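Local coordinates for protein diaminopropionate ammonia-lyase (Escherichia coli, PDB 4D9I) that catalyses the pyridoxal phosphate-dependent alpha,beta-elimination of both L- and D-2,3-diaminopropionate to pyruvate and ammonia, working as a homodimer, at residues B[234-237]-B[238-242]; B[241-244]-B[245-249]; B[297-300]-B[301-305]. All blocks are in the same frame, centred on the assembly; numbering follows the deposited sequence.

Interaction 1 (B[234-237]-B[238-242]); sequences GAMA and GGVLG
M236 and V240, one helical turn apart, meet at an oblique angle: the sulfur SD of M236 rests 3.7 Å from the CG2 methyl of V240. In the methionine CG lies opposite the backbone N (chi1 -173°) and the bend at chi2 carries SD along the helix toward V240; the bend at chi3 then sets the direction of the terminal CE. V240 turns its CB toward the preceding turn and sets CG2 beside its own N, where the methyl also meets the carbonyl O of M236 at 3.4 Å. Beneath this pair V240 N donates to M236 O over 2.8 Å, almost in line with the carbonyl. G234 is the N-cap of helix 235-248, in a glycine-rich turn that follows strand 226-230 within a beta-alpha-beta unit; the backbone N atoms of G234 and M236 hydrogen-bond to phosphate oxygens of the pyridoxal phosphate-modified lysine at position 77, the cofactor grip of this fold type II enzyme. The first turn closes with G238 N to G234 O at 2.8 Å, the donor standing 37° above the carbonyl plane. L241 N bonds to A237 O at 2.8 Å, while M236, V240 and L241 all lean on L229 of the strand.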
# COMPACT_ATOMS: atom_id res chain seq x y z
N GLY B 234 27.31 -8.78 3.72
CA GLY B 234 27.60 -7.89 4.83
C GLY B 234 28.48 -6.71 4.48
O GLY B 234 29.03 -6.07 5.37
N ALA B 235 28.62 -6.40 3.19
CA ALA B 235 29.42 -5.22 2.83
C ALA B 235 28.71 -3.95 3.31
O ALA B 235 29.32 -3.10 3.96
CB ALA B 235 29.73 -5.17 1.33
N MET B 236 27.41 -3.83 3.01
CA MET B 236 26.63 -2.71 3.51
C MET B 236 26.64 -2.66 5.04
O MET B 236 27.01 -1.63 5.62
CB MET B 236 25.18 -2.71 2.98
CG MET B 236 24.39 -1.45 3.38
SD MET B 236 23.72 -1.40 5.06
CE MET B 236 22.33 -2.52 4.91
N ALA B 237 26.22 -3.75 5.69
CA ALA B 237 26.17 -3.77 7.17
C ALA B 237 27.53 -3.42 7.77
O ALA B 237 27.62 -2.61 8.69
CB ALA B 237 25.68 -5.12 7.71
N GLY B 238 28.60 -3.99 7.23
CA GLY B 238 29.94 -3.73 7.77
C GLY B 238 30.29 -2.25 7.67
O GLY B 238 30.66 -1.61 8.65
N GLY B 239 30.14 -1.70 6.46
CA GLY B 239 30.47 -0.30 6.18
C GLY B 239 29.64 0.66 7.03
O GLY B 239 30.18 1.60 7.64
N VAL B 240 28.34 0.41 7.08
CA VAL B 240 27.41 1.28 7.79
C VAL B 240 27.54 1.14 9.33
O VAL B 240 27.57 2.15 10.03
CB VAL B 240 25.99 1.03 7.28
CG1 VAL B 240 24.92 1.69 8.16
CG2 VAL B 240 25.87 1.54 5.84
N LEU B 241 27.61 -0.09 9.84
CA LEU B 241 27.76 -0.29 11.29
C LEU B 241 29.11 0.26 11.74
O LEU B 241 29.25 0.81 12.84
CB LEU B 241 27.55 -1.76 11.71
CG LEU B 241 27.61 -2.04 13.22
CD1 LEU B 241 26.46 -1.40 14.02
CD2 LEU B 241 27.72 -3.52 13.55
N GLY B 242 30.11 0.15 10.86
CA GLY B 242 31.44 0.68 11.18
C GLY B 242 31.37 2.18 11.43
O GLY B 242 31.89 2.67 12.43

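Interaction 2 (B[241-244]-B[245-249]); sequences LGYL and VDVYS
V247 lays its CG2 methyl over one face of the Y243 ring, 3.9 Å from the centroid and 29° off the ring normal, a CH-pi contact between residues four apart on helix 235-248. Two torsions build it. Y243 holds CG opposite its backbone N (chi1 174°), swinging the ring along the helix, and V247 keeps CG2 beside its own N, facing the preceding turn. The methyl lies nearest the CE1-CZ bond, with CE1 of Y243 3.5 Å from CG2 of V247. On another side of the helix L241 CD1 meets V245 CG2 at 3.8 Å. L244 takes the other common rotamer, CG beside the backbone N, and its CD2 comes 4.0 Å from CE2 of Y248. The other V247 methyl, CG1, sits above the centre of the Y248 ring, so this valine serves two aromatic neighbours. Backbone bonds such as V247 N to Y243 O (3.0 Å) run beneath. D246 carries its carboxylate away to the backbone N of Q26, at the start of helix 26-36. Side-chain contacts within the helix are thus apolar, and the polar ends look elsewhere: Y243 OH makes a weak bond to D211, as D246 reaches Q26.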
# COMPACT_ATOMS: atom_id res chain seq x y z
N LEU B 241 27.61 -0.09 9.84
CA LEU B 241 27.76 -0.29 11.29
C LEU B 241 29.11 0.26 11.74
O LEU B 241 29.25 0.81 12.84
CB LEU B 241 27.55 -1.76 11.71
CG LEU B 241 27.61 -2.04 13.22
CD1 LEU B 241 26.46 -1.40 14.02
CD2 LEU B 241 27.72 -3.52 13.55
N GLY B 242 30.11 0.15 10.86
CA GLY B 242 31.44 0.68 11.18
C GLY B 242 31.37 2.18 11.43
O GLY B 242 31.89 2.67 12.43
N TYR B 243 30.68 2.89 10.53
CA TYR B 243 30.50 4.34 10.66
C TYR B 243 29.69 4.68 11.92
O TYR B 243 30.11 5.52 12.70
CB TYR B 243 29.83 4.96 9.44
CG TYR B 243 29.50 6.45 9.61
CD1 TYR B 243 28.28 6.87 10.16
CD2 TYR B 243 30.42 7.42 9.25
CE1 TYR B 243 28.00 8.23 10.33
CE2 TYR B 243 30.14 8.77 9.41
CZ TYR B 243 28.93 9.17 9.95
OH TYR B 243 28.69 10.52 10.09
N LEU B 244 28.54 4.04 12.08
CA LEU B 244 27.60 4.35 13.16
C LEU B 244 28.23 4.13 14.54
O LEU B 244 28.05 4.94 15.46
CB LEU B 244 26.34 3.50 13.04
CG LEU B 244 25.37 3.84 11.90
CD1 LEU B 244 24.20 2.87 11.85
CD2 LEU B 244 24.87 5.28 11.99
N VAL B 245 28.97 3.04 14.65
CA VAL B 245 29.55 2.60 15.90
C VAL B 245 30.75 3.50 16.22
O VAL B 245 31.08 3.71 17.38
CB VAL B 245 29.85 1.09 15.79
CG1 VAL B 245 31.29 0.72 16.08
CG2 VAL B 245 28.80 0.26 16.52
N ASP B 246 31.35 4.09 15.18
CA ASP B 246 32.34 5.15 15.37
C ASP B 246 31.71 6.42 15.94
O ASP B 246 32.30 7.07 16.80
CB ASP B 246 33.11 5.45 14.08
CG ASP B 246 34.33 6.34 14.31
OD1 ASP B 246 35.14 6.05 15.22
OD2 ASP B 246 34.48 7.34 13.58
N VAL B 247 30.52 6.77 15.44
CA VAL B 247 29.75 7.92 15.91
C VAL B 247 29.15 7.68 17.29
O VAL B 247 29.24 8.55 18.16
CB VAL B 247 28.59 8.25 14.92
CG1 VAL B 247 27.62 9.28 15.51
CG2 VAL B 247 29.14 8.74 13.59
N TYR B 248 28.56 6.50 17.51
CA TYR B 248 27.72 6.26 18.69
C TYR B 248 28.27 5.35 19.78
O TYR B 248 27.68 5.29 20.88
CB TYR B 248 26.35 5.74 18.24
CG TYR B 248 25.53 6.73 17.46
CD1 TYR B 248 25.07 7.90 18.06
CD2 TYR B 248 25.20 6.48 16.12
CE1 TYR B 248 24.30 8.80 17.34
CE2 TYR B 248 24.43 7.37 15.40
CZ TYR B 248 23.98 8.53 16.01
OH TYR B 248 23.22 9.41 15.30
N SER B 249 29.39 4.68 19.51
CA SER B 249 29.93 3.63 20.38
C SER B 249 29.16 2.33 20.18
O SER B 249 27.93 2.33 20.10
CB SER B 249 29.96 4.02 21.87
OG SER B 249 28.72 3.67 22.48

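Interaction 3 (B[297-300]-B[301-305]); sequences LGWE and ILRNC
R303 N donates to W299 O over 2.8 Å with a nearly straight N-H...O angle of 167°, and with L302 N to G298 O (3.0 Å) and N304 N to E300 O (3.1 Å) it forms the backbone ladder of helix 296-305. Among the polar side chains, E300 is bent at chi2 and its OE2 lies 3.5 Å from ND2 of N304, with the carboxylate and amide planes almost at right angles. The amide of N304 has a weak bond to the carbonyl of E19, and its backbone pairs with N17 and G18, so the N-terminal part of the chain meets the helix here.

Between W299 and R303 the contact is one of carbon on ring. CB of the arginine stands over one face of the indole, 3.8 Å from the centroid of the six-membered ring and 13° off its normal, a CH-pi contact displaced toward the rim of the whole indole. CG follows the same face, 3.7 Å from CZ2 of W299. Both side chains start opposite the backbone N, which brings them together one turn apart. The guanidinium then turns away, nearly perpendicular to the indole, and R303 NH1 makes a weak bond to the carbonyl of G273. On the buried side, L302 sets CG 3.3 Å from the carbonyl O of G298 and packs against A237 and L241 of helix 235-248, while W299 and L302 also rest on helix 265-272. This is the pattern of an amphipathic helix packed on neighbouring helices of an alpha/beta domain.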
# COMPACT_ATOMS: atom_id res chain seq x y z
N LEU B 297 35.88 -8.56 5.18
CA LEU B 297 35.99 -7.17 5.63
C LEU B 297 34.78 -6.78 6.48
O LEU B 297 34.93 -6.14 7.53
CB LEU B 297 36.16 -6.22 4.45
CG LEU B 297 37.43 -6.34 3.60
CD1 LEU B 297 37.27 -5.55 2.31
CD2 LEU B 297 38.68 -5.90 4.35
N GLY B 298 33.59 -7.20 6.04
CA GLY B 298 32.37 -6.94 6.77
C GLY B 298 32.23 -7.79 8.01
O GLY B 298 31.81 -7.30 9.06
N TRP B 299 32.61 -9.06 7.91
CA TRP B 299 32.43 -10.02 8.98
C TRP B 299 33.19 -9.61 10.21
O TRP B 299 32.72 -9.78 11.33
CB TRP B 299 32.90 -11.41 8.54
CG TRP B 299 33.02 -12.37 9.69
CD1 TRP B 299 34.15 -13.06 10.11
CD2 TRP B 299 31.97 -12.74 10.65
NE1 TRP B 299 33.88 -13.83 11.21
CE2 TRP B 299 32.58 -13.68 11.59
CE3 TRP B 299 30.61 -12.40 10.80
CZ2 TRP B 299 31.87 -14.25 12.64
CZ3 TRP B 299 29.89 -12.98 11.87
CH2 TRP B 299 30.52 -13.88 12.77
N GLU B 300 34.37 -9.04 10.00
CA GLU B 300 35.22 -8.54 11.07
C GLU B 300 34.47 -7.51 11.92
O GLU B 300 34.44 -7.61 13.15
CB GLU B 300 36.52 -7.96 10.49
CG GLU B 300 37.49 -7.41 11.53
CD GLU B 300 38.20 -8.48 12.35
OE1 GLU B 300 38.40 -9.62 11.86
OE2 GLU B 300 38.60 -8.18 13.50
N ILE B 301 33.86 -6.53 11.25
CA ILE B 301 33.08 -5.47 11.91
C ILE B 301 31.89 -6.05 12.67
O ILE B 301 31.63 -5.69 13.83
CB ILE B 301 32.56 -4.43 10.88
CG1 ILE B 301 33.70 -3.78 10.06
CG2 ILE B 301 31.63 -3.40 11.53
CD1 ILE B 301 34.94 -3.38 10.84
N LEU B 302 31.16 -6.95 12.01
CA LEU B 302 29.93 -7.50 12.58
C LEU B 302 30.21 -8.40 13.78
O LEU B 302 29.54 -8.30 14.81
CB LEU B 302 29.14 -8.26 11.52
CG LEU B 302 28.79 -7.48 10.25
CD1 LEU B 302 27.99 -8.34 9.27
CD2 LEU B 302 28.02 -6.20 10.59
N ARG B 303 31.20 -9.29 13.64
CA ARG B 303 31.61 -10.17 14.73
C ARG B 303 32.01 -9.34 15.96
O ARG B 303 31.65 -9.67 17.09
CB ARG B 303 32.79 -11.04 14.27
CG ARG B 303 33.26 -12.08 15.26
CD ARG B 303 34.73 -12.40 15.00
NE ARG B 303 35.43 -12.55 16.27
CZ ARG B 303 35.66 -13.70 16.88
NH1 ARG B 303 35.28 -14.84 16.33
NH2 ARG B 303 36.30 -13.71 18.04
N ASN B 304 32.76 -8.26 15.72
CA ASN B 304 33.18 -7.34 16.77
C ASN B 304 32.07 -6.51 17.40
O ASN B 304 32.03 -6.37 18.62
CB ASN B 304 34.26 -6.40 16.25
CG ASN B 304 35.59 -7.09 16.07
OD1 ASN B 304 35.72 -8.29 16.27
ND2 ASN B 304 36.59 -6.32 15.66
N CYS B 305 31.18 -5.99 16.58
CA CYS B 305 30.34 -4.87 16.98
C CYS B 305 28.82 -5.09 16.89
O CYS B 305 28.06 -4.31 17.49
CB CYS B 305 30.73 -3.63 16.18
SG CYS B 305 32.27 -2.88 16.74

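In the fold
Interactions 1 and 2 are consecutive parts of helix 235-248, sharing L241 and G242, whereas interaction 3 belongs to helix 296-305, packed alongside. Interaction 1 is wholly buried: the backbone reaches the cofactor phosphate at one end, and its small residues are consistent with the close approach of the neighbouring helix, with G238 O 3.5 Å from I301 CG2. Interaction 2, farther from the chain's centre and away from the annotated sites, is richer in larger apolar and aromatic side chains and only partly buried; V245 CG1 still meets C305 SG at 3.8 Å. Interaction 3 is divided, buried where L302 and C305 face the first helix and more exposed around E300 and R303, where charged groups appear. L241 touches both L302 and C305, linking the two helices.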